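Local coordinates for SusD superfamily protein (Parabacteroides distasonis, PDB 3OTN) that probably binds carbohydrate or another nutrient at the bacterial outer membrane, at residues A[104-107]-A[108-112]; A[152-155]-A[156-160]; A[163-166]-A[167-171]; A[183-186]-A[187-191]. All blocks are in the same frame, centred on the assembly; numbering follows the deposited sequence.

Contact 1. Residues A[104-107]-A[108-112]; sequences ENLD and ASLVN
Asp107 caps the start of helix 108-133 with its side chain and opens the helical bonding with its backbone. OD2 of Asp107 accepts from Leu110 N at 3.0 Å, with an N-H...O angle of 149°. The amide comes in on the anti side of the carboxylate, 24° out of its plane. The arrangement is an N-cap, and the torsion explains it: with CG anti to the backbone N (chi1 -178°), the carboxylate lies beside the carbonyl carbon and reaches forward over the first turn. The same OD2 rests against the CB of Ser109 at 3.2 Å. Asp107 O, for its part, takes the N-H of Val111 at 3.1 Å in a nearly straight bond, the first i to i+4 link of the helix.

The apolar part belongs to Leu106, one residue before the cap. Its two methyls divide the work: CD1 meets CD2 of Leu110 at 4.0 Å, while CD2 lies 3.7 Å from CG2 of Val111. The pairing with Val111, fourth residue of the helix, is that of a hydrophobic staple; Leu110 adds a further contact. Leu106 also touches Ser15 and Ala19 of helix 15-25, and Leu110 reaches Lys16 there, so the patch joins two helices.

Ser109 turns its OG to Asp175, which bonds it through OD2, and Asn112 OD1 takes the backbone N of Asp175. A carboxylate set at the amino end of a helix probably gains from the helix dipole while satisfying an amide that has no earlier turn to bond to.

Contact 2. Residues A[152-155]-A[156-160]; sequences SRAP and VKEIY
The ring of Pro155 lies against the carboxylate end of Glu158, three residues on in the first turn of helix 156-172. This is the tight part of the contact, and it lies at the surface. Pro155 CD is 3.5 Å from Glu158 CD, and Pro155 CG stands 3.7 Å from Glu158 OE2, so the ring's carbons meet the acid group by van der Waals contact alone. Glu158 gets there because CG sits beside its own backbone N (chi1 -66°) and the chain then runs out extended, back toward the loop. Glu158 OE1 passes 4.0 Å from Ala154 CB on its way to Lys138, with which it forms a salt bridge.

The inner side is buried but looser. Ala154 CB approaches Ile159 CD1 at 4.2 Å, and Ile159 continues onto Tyr126 and Val130 of helix 108-133. Pro155, at the N-cap position, has no hydroxyl or carboxylate to offer; its backbone O accepts from Ile159 N at 3.3 Å. The amide of Val156 is taken from outside, by Asp135 OD1.

Loosest is Lys157, which faces solvent and leads away from the loop to a salt bridge with Asp161.

With proline as the cap residue, the helix start borrows an acceptor from Asp135, and the Lys138 pairing probably makes it easier for a carboxylate to lie over apolar carbons.

Contact 3. Residues A[163-166]-A[167-171]; sequences IIIP and DLLEA
Ile165 and Leu169 lie side by side and point the same way, one turn apart on helix 156-172, with Ile165 CG2 against Leu169 CD1 at 3.6 Å. Both lean on Tyr198 of helix 187-202. Ile164 and Leu168 repeat the arrangement on the next face, more openly, Ile164 CG2 to Leu168 CD1 at 4.1 Å; Ile164 reaches Tyr126 and Leu168 reaches Ala123, both on helix 108-133. In each isoleucine CG2 is the branch that touches, since it stands anti to the backbone N while CG1 swings beside it.

The third pair is mixed. Asp167 runs alongside Ile163, its OD2 3.6 Å from Ile163 CG2, and the buried carboxylate is held by a salt bridge from Arg122 NE. Replacing Asp167 with an alanine would probably leave the Arg122 guanidinium without this carboxylate partner and open a gap beside the Ile163 methyl.

These pairs belong to an antiparallel helix packing common in the helical, TPR-like part of SusD proteins, with helix 156-172 packed against both its neighbours in the chain. Four i to i+4 bonds cross the stretch; the shortest is Leu169 N to Ile165 O at 2.8 Å.

Pro166 has no N-H for the turn before, and the helix kinks there. Pro166 O still accepts from Glu170 N at 3.0 Å. Glu170 CG packs over Pro166 O at 3.2 Å, and Glu170 OE1 forms a salt bridge with Lys119.

Contact 4. Residues A[183-186]-A[187-191]; sequences GRVS and MGAVK
Met187, a selenomethionine, opens helix 187-202 right after Ser186, and its side chain, bent at chi2 and chi3, turns off to Phe178. Gly188 comes next; a CB there would stand 3.6 Å from Ser186 OG, and its backbone bonds to that of Phe178. At Ala189 the cap closes: its N-H reaches Ser186 OG at 3.3 Å, with an angle of 157°. The hydroxyl is placed for this by chi1 of 60°, between the backbone N and the carbonyl carbon, and OG also has a weak bond with Phe178 O. An alanine in place of Ser186 is likely to leave the Ala189 amide without its capping acceptor in this buried setting. The Ala189 CB methyl, meanwhile, lies 3.4 Å from Ser186 O.

Val190 N bonds to Ser186 O at 3.1 Å, the first full-turn link, and Val190 CG2 lies 4.4 Å from Val185 CG1. The same Val185 methyl is equally far from Ala189 CB, so the apolar contact is loose. Lys191 leads away to salt bridges with Glu172 and Glu222.

Phe120 of helix 108-133 covers Val185, Ala189 and Val190, while Ile250 and Tyr251 of strand 249-253 meet Ala189.

In the fold
Contacts 1, 2 and 4 are the starts of three helices that follow one another in the chain, 108-133, 156-172 and 187-202, and contact 3 lies further along the middle one. Contacts 2 and 3 are joined by probable backbone hydrogen bonds, Ile164 N to Ile159 O at 3.0 Å and Ile165 N to Tyr160 O at 2.9 Å. Contacts 3 and 4 meet across two helices, with Ala171 CB 4.0 Å from Val190 CG2. Contact 1 stays apart at the surface, its nearest atoms about 6 Å from contact 3 and 19 Å from contact 2. An acetate, probably from the crystallisation liquor, lies about 4 Å from the Glu170 side chain.

Contact 1. Residues A[104-107]-A[108-112]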
ATOM      1  N   GLU A 104      20.971 -28.962   6.347  1.00 50.55           N
ATOM      2  CA  GLU A 104      22.327 -29.015   6.940  1.00 54.03           C
ATOM      3  C   GLU A 104      23.456 -28.914   5.919  1.00 52.82           C
ATOM      4  O   GLU A 104      24.400 -28.149   6.126  1.00 55.29           O
ATOM      5  CB  GLU A 104      22.489 -30.276   7.787  1.00 56.10           C
ATOM      6  CG  GLU A 104      21.394 -30.401   8.840  1.00 60.24           C
ATOM      7  CD  GLU A 104      21.779 -31.296   9.995  1.00 64.14           C
ATOM      8  OE1 GLU A 104      22.402 -32.361   9.765  1.00 59.55           O
ATOM      9  OE2 GLU A 104      21.441 -30.922  11.138  1.00 71.89           O
ATOM     10  N   ASN A 105      23.349 -29.654   4.821  1.00 50.33           N
ATOM     11  CA  ASN A 105      24.420 -29.702   3.816  1.00 49.97           C
ATOM     12  C   ASN A 105      24.483 -28.505   2.833  1.00 48.26           C
ATOM     13  O   ASN A 105      25.545 -28.247   2.243  1.00 49.90           O
ATOM     14  CB  ASN A 105      24.329 -31.022   3.024  1.00 51.12           C
ATOM     15  N   LEU A 106      23.359 -27.800   2.626  1.00 43.35           N
ATOM     16  CA  LEU A 106      23.290 -26.705   1.636  1.00 37.76           C
ATOM     17  C   LEU A 106      23.963 -25.433   2.146  1.00 35.02           C
ATOM     18  O   LEU A 106      23.824 -25.091   3.318  1.00 34.43           O
ATOM     19  CB  LEU A 106      21.836 -26.377   1.284  1.00 36.18           C
ATOM     20  CG  LEU A 106      21.558 -25.348   0.177  1.00 33.60           C
ATOM     21  CD1 LEU A 106      22.184 -25.833  -1.176  1.00 29.88           C
ATOM     22  CD2 LEU A 106      20.074 -25.115   0.071  1.00 24.57           C
ATOM     23  N   ASP A 107      24.642 -24.735   1.243  1.00 29.89           N
ATOM     24  CA  ASP A 107      25.408 -23.532   1.541  1.00 30.02           C
ATOM     25  C   ASP A 107      24.686 -22.622   2.530  1.00 30.43           C
ATOM     26  O   ASP A 107      23.506 -22.277   2.310  1.00 24.69           O
ATOM     27  CB  ASP A 107      25.729 -22.778   0.253  1.00 26.98           C
ATOM     28  CG  ASP A 107      26.562 -21.539   0.484  1.00 35.18           C
ATOM     29  OD1 ASP A 107      27.781 -21.680   0.686  1.00 40.68           O
ATOM     30  OD2 ASP A 107      26.011 -20.412   0.417  1.00 29.31           O
ATOM     31  N   ALA A 108      25.380 -22.261   3.621  1.00 29.14           N
ATOM     32  CA  ALA A 108      24.773 -21.446   4.701  1.00 29.43           C
ATOM     33  C   ALA A 108      24.403 -20.036   4.248  1.00 28.84           C
ATOM     34  O   ALA A 108      23.344 -19.492   4.637  1.00 27.19           O
ATOM     35  CB  ALA A 108      25.712 -21.378   5.953  1.00 32.10           C
ATOM     36  N   SER A 109      25.255 -19.445   3.420  1.00 28.06           N
ATOM     37  CA  SER A 109      24.974 -18.123   2.877  1.00 30.95           C
ATOM     38  C   SER A 109      23.657 -18.102   2.081  1.00 28.83           C
ATOM     39  O   SER A 109      22.860 -17.202   2.245  1.00 24.32           O
ATOM     40  CB  SER A 109      26.147 -17.599   2.013  1.00 33.91           C
ATOM     41  OG  SER A 109      25.821 -16.311   1.478  1.00 42.13           O
ATOM     42  N   LEU A 110      23.451 -19.106   1.233  1.00 26.25           N
ATOM     43  CA  LEU A 110      22.246 -19.220   0.421  1.00 25.13           C
ATOM     44  C   LEU A 110      21.016 -19.425   1.302  1.00 23.69           C
ATOM     45  O   LEU A 110      19.995 -18.730   1.137  1.00 20.26           O
ATOM     46  CB  LEU A 110      22.416 -20.403  -0.550  1.00 26.90           C
ATOM     47  CG  LEU A 110      21.350 -20.671  -1.585  1.00 26.53           C
ATOM     48  CD1 LEU A 110      21.313 -19.509  -2.581  1.00 29.95           C
ATOM     49  CD2 LEU A 110      21.698 -22.018  -2.275  1.00 23.52           C
ATOM     50  N   VAL A 111      21.126 -20.339   2.278  1.00 23.23           N
ATOM     51  CA  VAL A 111      20.016 -20.560   3.253  1.00 23.12           C
ATOM     52  C   VAL A 111      19.731 -19.306   4.116  1.00 26.00           C
ATOM     53  O   VAL A 111      18.565 -18.942   4.315  1.00 22.94           O
ATOM     54  CB  VAL A 111      20.221 -21.834   4.099  1.00 23.94           C
ATOM     55  CG1 VAL A 111      19.063 -22.018   5.190  1.00 22.54           C
ATOM     56  CG2 VAL A 111      20.259 -23.040   3.167  1.00 25.18           C
ATOM     57  N   ASN A 112      20.777 -18.622   4.577  1.00 26.02           N
ATOM     58  CA  ASN A 112      20.623 -17.361   5.333  1.00 23.75           C
ATOM     59  C   ASN A 112      19.813 -16.302   4.558  1.00 22.22           C
ATOM     60  O   ASN A 112      18.914 -15.658   5.113  1.00 20.10           O
ATOM     61  CB  ASN A 112      22.022 -16.819   5.689  1.00 26.52           C
ATOM     62  CG  ASN A 112      21.986 -15.493   6.462  1.00 34.18           C
ATOM     63  OD1 ASN A 112      21.822 -14.414   5.880  1.00 34.97           O
ATOM     64  ND2 ASN A 112      22.194 -15.576   7.773  1.00 35.96           N
TER

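Contact 2. Residues A[152-155]-A[156-160]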
ATOM      1  N   SER A 152      -6.101 -16.206  20.841  1.00 21.97           N
ATOM      2  CA  SER A 152      -6.604 -14.905  21.229  1.00 22.82           C
ATOM      3  C   SER A 152      -5.785 -13.839  20.540  1.00 22.70           C
ATOM      4  O   SER A 152      -4.668 -14.091  20.101  1.00 24.89           O
ATOM      5  CB  SER A 152      -6.479 -14.749  22.735  1.00 25.91           C
ATOM      6  OG  SER A 152      -7.229 -15.780  23.353  1.00 34.00           O
ATOM      7  N   ARG A 153      -6.349 -12.646  20.454  1.00 24.69           N
ATOM      8  CA  ARG A 153      -5.661 -11.510  19.871  1.00 22.24           C
ATOM      9  C   ARG A 153      -4.637 -11.012  20.892  1.00 24.81           C
ATOM     10  O   ARG A 153      -4.959 -10.867  22.056  1.00 25.28           O
ATOM     11  CB  ARG A 153      -6.652 -10.389  19.532  1.00 20.76           C
ATOM     12  CG  ARG A 153      -7.779 -10.829  18.594  1.00 24.13           C
ATOM     13  CD  ARG A 153      -8.885  -9.788  18.573  1.00 27.94           C
ATOM     14  NE  ARG A 153      -8.402  -8.547  18.025  1.00 26.86           N
ATOM     15  CZ  ARG A 153      -8.921  -7.332  18.215  1.00 26.27           C
ATOM     16  NH1 ARG A 153      -9.958  -7.105  19.004  1.00 27.47           N
ATOM     17  NH2 ARG A 153      -8.338  -6.304  17.621  1.00 30.11           N
ATOM     18  N   ALA A 154      -3.416 -10.712  20.446  1.00 21.57           N
ATOM     19  CA  ALA A 154      -2.356 -10.247  21.334  1.00 21.28           C
ATOM     20  C   ALA A 154      -2.212  -8.727  21.131  1.00 22.37           C
ATOM     21  O   ALA A 154      -2.573  -8.197  20.050  1.00 21.80           O
ATOM     22  CB  ALA A 154      -1.046 -10.977  21.006  1.00 19.96           C
ATOM     23  N   PRO A 155      -1.646  -8.021  22.122  1.00 22.44           N
ATOM     24  CA  PRO A 155      -1.506  -6.562  21.932  1.00 23.50           C
ATOM     25  C   PRO A 155      -0.681  -6.181  20.711  1.00 23.44           C
ATOM     26  O   PRO A 155       0.297  -6.858  20.409  1.00 23.57           O
ATOM     27  CB  PRO A 155      -0.803  -6.105  23.209  1.00 25.25           C
ATOM     28  CG  PRO A 155      -1.231  -7.106  24.255  1.00 26.28           C
ATOM     29  CD  PRO A 155      -1.346  -8.427  23.518  1.00 23.63           C
ATOM     30  N   VAL A 156      -1.063  -5.103  20.033  1.00 23.69           N
ATOM     31  CA  VAL A 156      -0.283  -4.568  18.932  1.00 21.62           C
ATOM     32  C   VAL A 156       1.202  -4.456  19.309  1.00 21.95           C
ATOM     33  O   VAL A 156       2.072  -4.943  18.578  1.00 17.93           O
ATOM     34  CB  VAL A 156      -0.823  -3.171  18.436  1.00 24.76           C
ATOM     35  CG1 VAL A 156       0.179  -2.494  17.485  1.00 23.21           C
ATOM     36  CG2 VAL A 156      -2.164  -3.314  17.725  1.00 26.16           C
ATOM     37  N   LYS A 157       1.502  -3.869  20.464  1.00 19.74           N
ATOM     38  CA  LYS A 157       2.904  -3.689  20.881  1.00 21.96           C
ATOM     39  C   LYS A 157       3.717  -4.990  20.897  1.00 22.31           C
ATOM     40  O   LYS A 157       4.874  -5.006  20.454  1.00 22.52           O
ATOM     41  CB  LYS A 157       3.011  -2.971  22.236  1.00 22.70           C
ATOM     42  CG  LYS A 157       4.443  -2.462  22.521  1.00 26.18           C
ATOM     43  CD  LYS A 157       4.473  -1.570  23.780  1.00 25.01           C
ATOM     44  CE  LYS A 157       5.842  -0.862  23.967  1.00 31.07           C
ATOM     45  NZ  LYS A 157       6.931  -1.842  24.131  1.00 30.38           N
ATOM     46  N   GLU A 158       3.100  -6.077  21.344  1.00 21.68           N
ATOM     47  CA  GLU A 158       3.746  -7.382  21.317  1.00 20.28           C
ATOM     48  C   GLU A 158       4.032  -7.888  19.892  1.00 19.71           C
ATOM     49  O   GLU A 158       5.079  -8.492  19.654  1.00 20.18           O
ATOM     50  CB  GLU A 158       2.939  -8.437  22.111  1.00 21.98           C
ATOM     51  CG  GLU A 158       2.832  -8.212  23.644  1.00 27.64           C
ATOM     52  CD  GLU A 158       1.991  -9.304  24.350  1.00 32.95           C
ATOM     53  OE1 GLU A 158       1.772 -10.372  23.739  1.00 28.29           O
ATOM     54  OE2 GLU A 158       1.554  -9.106  25.509  1.00 30.23           O
ATOM     55  N   ILE A 159       3.116  -7.657  18.957  1.00 19.52           N
ATOM     56  CA  ILE A 159       3.310  -8.092  17.580  1.00 19.65           C
ATOM     57  C   ILE A 159       4.530  -7.347  17.007  1.00 20.54           C
ATOM     58  O   ILE A 159       5.411  -7.960  16.409  1.00 18.91           O
ATOM     59  CB  ILE A 159       2.081  -7.831  16.672  1.00 18.54           C
ATOM     60  CG1 ILE A 159       0.805  -8.554  17.157  1.00 21.88           C
ATOM     61  CG2 ILE A 159       2.403  -8.165  15.225  1.00 16.70           C
ATOM     62  CD1 ILE A 159       0.973 -10.064  17.441  1.00 21.42           C
ATOM     63  N   TYR A 160       4.590  -6.039  17.219  1.00 20.09           N
ATOM     64  CA  TYR A 160       5.757  -5.271  16.811  1.00 21.19           C
ATOM     65  C   TYR A 160       7.059  -5.727  17.521  1.00 19.46           C
ATOM     66  O   TYR A 160       8.062  -5.994  16.860  1.00 20.29           O
ATOM     67  CB  TYR A 160       5.573  -3.776  17.062  1.00 18.22           C
ATOM     68  CG  TYR A 160       4.818  -2.954  16.045  1.00 23.35           C
ATOM     69  CD1 TYR A 160       5.476  -2.298  15.010  1.00 25.84           C
ATOM     70  CD2 TYR A 160       3.461  -2.723  16.188  1.00 20.61           C
ATOM     71  CE1 TYR A 160       4.765  -1.472  14.089  1.00 28.11           C
ATOM     72  CE2 TYR A 160       2.758  -1.939  15.285  1.00 18.29           C
ATOM     73  CZ  TYR A 160       3.409  -1.307  14.249  1.00 20.18           C
ATOM     74  OH  TYR A 160       2.693  -0.503  13.418  1.00 19.60           O
TER

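Contact 3. Residues A[163-166]-A[167-171]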
ATOM      1  N   ILE A 163       7.602  -9.931  16.938  1.00 19.80           N
ATOM      2  CA  ILE A 163       7.605 -10.492  15.593  1.00 20.85           C
ATOM      3  C   ILE A 163       8.189  -9.531  14.573  1.00 17.73           C
ATOM      4  O   ILE A 163       9.243  -9.783  14.010  1.00 20.16           O
ATOM      5  CB  ILE A 163       6.207 -10.948  15.113  1.00 20.48           C
ATOM      6  CG1 ILE A 163       5.591 -11.906  16.140  1.00 21.69           C
ATOM      7  CG2 ILE A 163       6.343 -11.656  13.704  1.00 18.88           C
ATOM      8  CD1 ILE A 163       4.225 -12.490  15.697  1.00 20.49           C
ATOM      9  N   ILE A 164       7.502  -8.424  14.338  1.00 17.71           N
ATOM     10  CA  ILE A 164       7.832  -7.548  13.228  1.00 15.72           C
ATOM     11  C   ILE A 164       9.273  -7.021  13.321  1.00 18.64           C
ATOM     12  O   ILE A 164      10.049  -7.186  12.390  1.00 18.77           O
ATOM     13  CB  ILE A 164       6.837  -6.390  13.116  1.00 15.70           C
ATOM     14  CG1 ILE A 164       5.408  -6.902  12.869  1.00 17.59           C
ATOM     15  CG2 ILE A 164       7.240  -5.411  12.018  1.00 16.37           C
ATOM     16  CD1 ILE A 164       4.337  -5.787  12.912  1.00 17.04           C
ATOM     17  N   ILE A 165       9.621  -6.389  14.440  1.00 20.26           N
ATOM     18  CA  ILE A 165      10.939  -5.753  14.565  1.00 21.95           C
ATOM     19  C   ILE A 165      12.069  -6.788  14.599  1.00 21.40           C
ATOM     20  O   ILE A 165      13.027  -6.654  13.819  1.00 21.49           O
ATOM     21  CB  ILE A 165      10.982  -4.731  15.702  1.00 23.03           C
ATOM     22  CG1 ILE A 165      10.073  -3.544  15.335  1.00 20.79           C
ATOM     23  CG2 ILE A 165      12.408  -4.286  16.001  1.00 20.64           C
ATOM     24  CD1 ILE A 165       9.713  -2.617  16.562  1.00 21.61           C
ATOM     25  N   PRO A 166      11.956  -7.826  15.444  1.00 19.90           N
ATOM     26  CA  PRO A 166      13.056  -8.814  15.420  1.00 21.73           C
ATOM     27  C   PRO A 166      13.253  -9.495  14.068  1.00 21.87           C
ATOM     28  O   PRO A 166      14.390  -9.734  13.676  1.00 22.08           O
ATOM     29  CB  PRO A 166      12.659  -9.831  16.500  1.00 20.97           C
ATOM     30  CG  PRO A 166      11.745  -9.101  17.409  1.00 24.27           C
ATOM     31  CD  PRO A 166      11.003  -8.093  16.549  1.00 20.67           C
ATOM     32  N   ASP A 167      12.173  -9.786  13.342  1.00 22.28           N
ATOM     33  CA  ASP A 167      12.293 -10.389  11.991  1.00 22.86           C
ATOM     34  C   ASP A 167      13.108  -9.471  11.081  1.00 22.41           C
ATOM     35  O   ASP A 167      14.026  -9.909  10.392  1.00 20.12           O
ATOM     36  CB  ASP A 167      10.891 -10.630  11.354  1.00 20.68           C
ATOM     37  CG  ASP A 167      10.206 -11.930  11.831  1.00 32.65           C
ATOM     38  OD1 ASP A 167      10.783 -12.712  12.626  1.00 26.69           O
ATOM     39  OD2 ASP A 167       9.047 -12.173  11.399  1.00 27.56           O
ATOM     40  N   LEU A 168      12.766  -8.187  11.106  1.00 18.68           N
ATOM     41  CA  LEU A 168      13.392  -7.228  10.206  1.00 19.86           C
ATOM     42  C   LEU A 168      14.842  -6.957  10.637  1.00 21.18           C
ATOM     43  O   LEU A 168      15.710  -6.846   9.788  1.00 18.83           O
ATOM     44  CB  LEU A 168      12.577  -5.948  10.125  1.00 17.49           C
ATOM     45  CG  LEU A 168      11.290  -6.145   9.300  1.00 18.36           C
ATOM     46  CD1 LEU A 168      10.338  -4.970   9.361  1.00 13.11           C
ATOM     47  CD2 LEU A 168      11.609  -6.450   7.827  1.00 18.44           C
ATOM     48  N   LEU A 169      15.108  -6.936  11.941  1.00 18.72           N
ATOM     49  CA  LEU A 169      16.473  -6.671  12.410  1.00 20.98           C
ATOM     50  C   LEU A 169      17.381  -7.845  12.052  1.00 22.15           C
ATOM     51  O   LEU A 169      18.572  -7.656  11.751  1.00 21.30           O
ATOM     52  CB  LEU A 169      16.513  -6.403  13.909  1.00 21.92           C
ATOM     53  CG  LEU A 169      15.866  -5.096  14.402  1.00 22.11           C
ATOM     54  CD1 LEU A 169      15.875  -5.109  15.948  1.00 21.90           C
ATOM     55  CD2 LEU A 169      16.551  -3.834  13.836  1.00 24.58           C
ATOM     56  N   GLU A 170      16.837  -9.059  12.100  1.00 20.63           N
ATOM     57  CA  GLU A 170      17.619 -10.230  11.672  1.00 22.74           C
ATOM     58  C   GLU A 170      17.802 -10.191  10.148  1.00 21.61           C
ATOM     59  O   GLU A 170      18.929 -10.391   9.656  1.00 21.70           O
ATOM     60  CB  GLU A 170      16.953 -11.515  12.123  1.00 24.65           C
ATOM     61  CG  GLU A 170      16.928 -11.633  13.695  1.00 34.13           C
ATOM     62  CD  GLU A 170      16.029 -12.749  14.226  1.00 38.58           C
ATOM     63  OE1 GLU A 170      15.459 -13.532  13.433  1.00 35.64           O
ATOM     64  OE2 GLU A 170      15.887 -12.838  15.460  1.00 45.43           O
ATOM     65  N   ALA A 171      16.737  -9.876   9.399  1.00 18.46           N
ATOM     66  CA  ALA A 171      16.861  -9.813   7.923  1.00 22.80           C
ATOM     67  C   ALA A 171      17.917  -8.763   7.501  1.00 24.71           C
ATOM     68  O   ALA A 171      18.713  -8.960   6.571  1.00 23.78           O
ATOM     69  CB  ALA A 171      15.478  -9.537   7.266  1.00 19.83           C
TER

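Contact 4. Residues A[183-186]-A[187-191]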
ATOM      1  N   GLY A 183      11.843  -8.943  -8.788  1.00 24.66           N
ATOM      2  CA  GLY A 183      10.693  -9.027  -7.912  1.00 25.73           C
ATOM      3  C   GLY A 183      11.006  -9.660  -6.558  1.00 26.42           C
ATOM      4  O   GLY A 183      10.147  -9.655  -5.696  1.00 23.37           O
ATOM      5  N   ARG A 184      12.229 -10.148  -6.337  1.00 21.91           N
ATOM      6  CA  ARG A 184      12.539 -10.824  -5.038  1.00 22.18           C
ATOM      7  C   ARG A 184      12.762  -9.772  -3.946  1.00 20.13           C
ATOM      8  O   ARG A 184      13.033  -8.608  -4.250  1.00 18.78           O
ATOM      9  CB  ARG A 184      13.754 -11.721  -5.183  1.00 21.87           C
ATOM     10  CG  ARG A 184      13.525 -12.784  -6.273  1.00 23.16           C
ATOM     11  CD  ARG A 184      14.399 -13.946  -6.105  1.00 30.91           C
ATOM     12  NE  ARG A 184      14.052 -14.737  -4.920  1.00 28.62           N
ATOM     13  CZ  ARG A 184      13.123 -15.695  -4.853  1.00 30.52           C
ATOM     14  NH1 ARG A 184      12.347 -16.030  -5.892  1.00 25.57           N
ATOM     15  NH2 ARG A 184      12.980 -16.361  -3.713  1.00 21.14           N
ATOM     16  N   VAL A 185      12.552 -10.179  -2.699  1.00 16.33           N
ATOM     17  CA  VAL A 185      12.896  -9.357  -1.546  1.00 18.32           C
ATOM     18  C   VAL A 185      14.408  -8.994  -1.603  1.00 19.02           C
ATOM     19  O   VAL A 185      15.229  -9.803  -2.021  1.00 22.67           O
ATOM     20  CB  VAL A 185      12.558 -10.121  -0.233  1.00 19.53           C
ATOM     21  CG1 VAL A 185      13.067  -9.375   0.982  1.00 18.91           C
ATOM     22  CG2 VAL A 185      11.030 -10.361  -0.176  1.00 16.91           C
ATOM     23  N   SER A 186      14.751  -7.766  -1.240  1.00 18.10           N
ATOM     24  CA  SER A 186      16.127  -7.264  -1.251  1.00 18.48           C
ATOM     25  C   SER A 186      16.340  -6.506   0.047  1.00 21.12           C
ATOM     26  O   SER A 186      15.384  -6.232   0.759  1.00 16.58           O
ATOM     27  CB  SER A 186      16.302  -6.271  -2.405  1.00 17.90           C
ATOM     28  OG  SER A 186      15.415  -5.155  -2.264  1.00 21.93           O
HETATM   29  N   MSE A 187      17.576  -6.118   0.332  1.00 19.96           N
HETATM   30  CA  MSE A 187      17.822  -5.315   1.532  1.00 22.48           C
HETATM   31  C   MSE A 187      17.123  -3.969   1.425  1.00 20.97           C
HETATM   32  O   MSE A 187      16.673  -3.421   2.434  1.00 20.99           O
HETATM   33  CB  MSE A 187      19.313  -5.119   1.774  1.00 21.34           C
HETATM   34  CG  MSE A 187      19.599  -4.589   3.146  1.00 30.93           C
HETATM   35 SE   MSE A 187      19.255  -6.043   4.376  0.75 33.22          SE
HETATM   36  CE  MSE A 187      20.828  -7.109   4.010  1.00 31.91           C
ATOM     37  N   GLY A 188      16.991  -3.431   0.216  1.00 18.54           N
ATOM     38  CA  GLY A 188      16.226  -2.188   0.055  1.00 20.07           C
ATOM     39  C   GLY A 188      14.771  -2.320   0.526  1.00 18.45           C
ATOM     40  O   GLY A 188      14.236  -1.413   1.147  1.00 19.28           O
ATOM     41  N   ALA A 189      14.144  -3.464   0.235  1.00 19.68           N
ATOM     42  CA  ALA A 189      12.807  -3.758   0.687  1.00 17.14           C
ATOM     43  C   ALA A 189      12.757  -3.839   2.218  1.00 16.67           C
ATOM     44  O   ALA A 189      11.849  -3.283   2.840  1.00 16.20           O
ATOM     45  CB  ALA A 189      12.266  -5.110   0.030  1.00 14.88           C
ATOM     46  N   VAL A 190      13.739  -4.522   2.809  1.00 18.57           N
ATOM     47  CA  VAL A 190      13.812  -4.648   4.265  1.00 19.23           C
ATOM     48  C   VAL A 190      13.950  -3.283   4.907  1.00 20.61           C
ATOM     49  O   VAL A 190      13.291  -3.005   5.911  1.00 20.38           O
ATOM     50  CB  VAL A 190      15.045  -5.530   4.701  1.00 18.28           C
ATOM     51  CG1 VAL A 190      15.293  -5.417   6.206  1.00 18.61           C
ATOM     52  CG2 VAL A 190      14.866  -6.964   4.246  1.00 16.79           C
ATOM     53  N   LYS A 191      14.826  -2.451   4.354  1.00 18.99           N
ATOM     54  CA  LYS A 191      15.050  -1.105   4.929  1.00 19.63           C
ATOM     55  C   LYS A 191      13.831  -0.216   4.751  1.00 19.69           C
ATOM     56  O   LYS A 191      13.515   0.537   5.645  1.00 19.70           O
ATOM     57  CB  LYS A 191      16.262  -0.368   4.327  1.00 19.74           C
ATOM     58  CG  LYS A 191      17.569  -1.070   4.380  1.00 26.15           C
ATOM     59  CD  LYS A 191      18.077  -1.255   5.735  1.00 29.73           C
ATOM     60  CE  LYS A 191      19.560  -1.791   5.711  1.00 28.04           C
ATOM     61  NZ  LYS A 191      20.020  -1.764   7.094  1.00 20.75           N
TER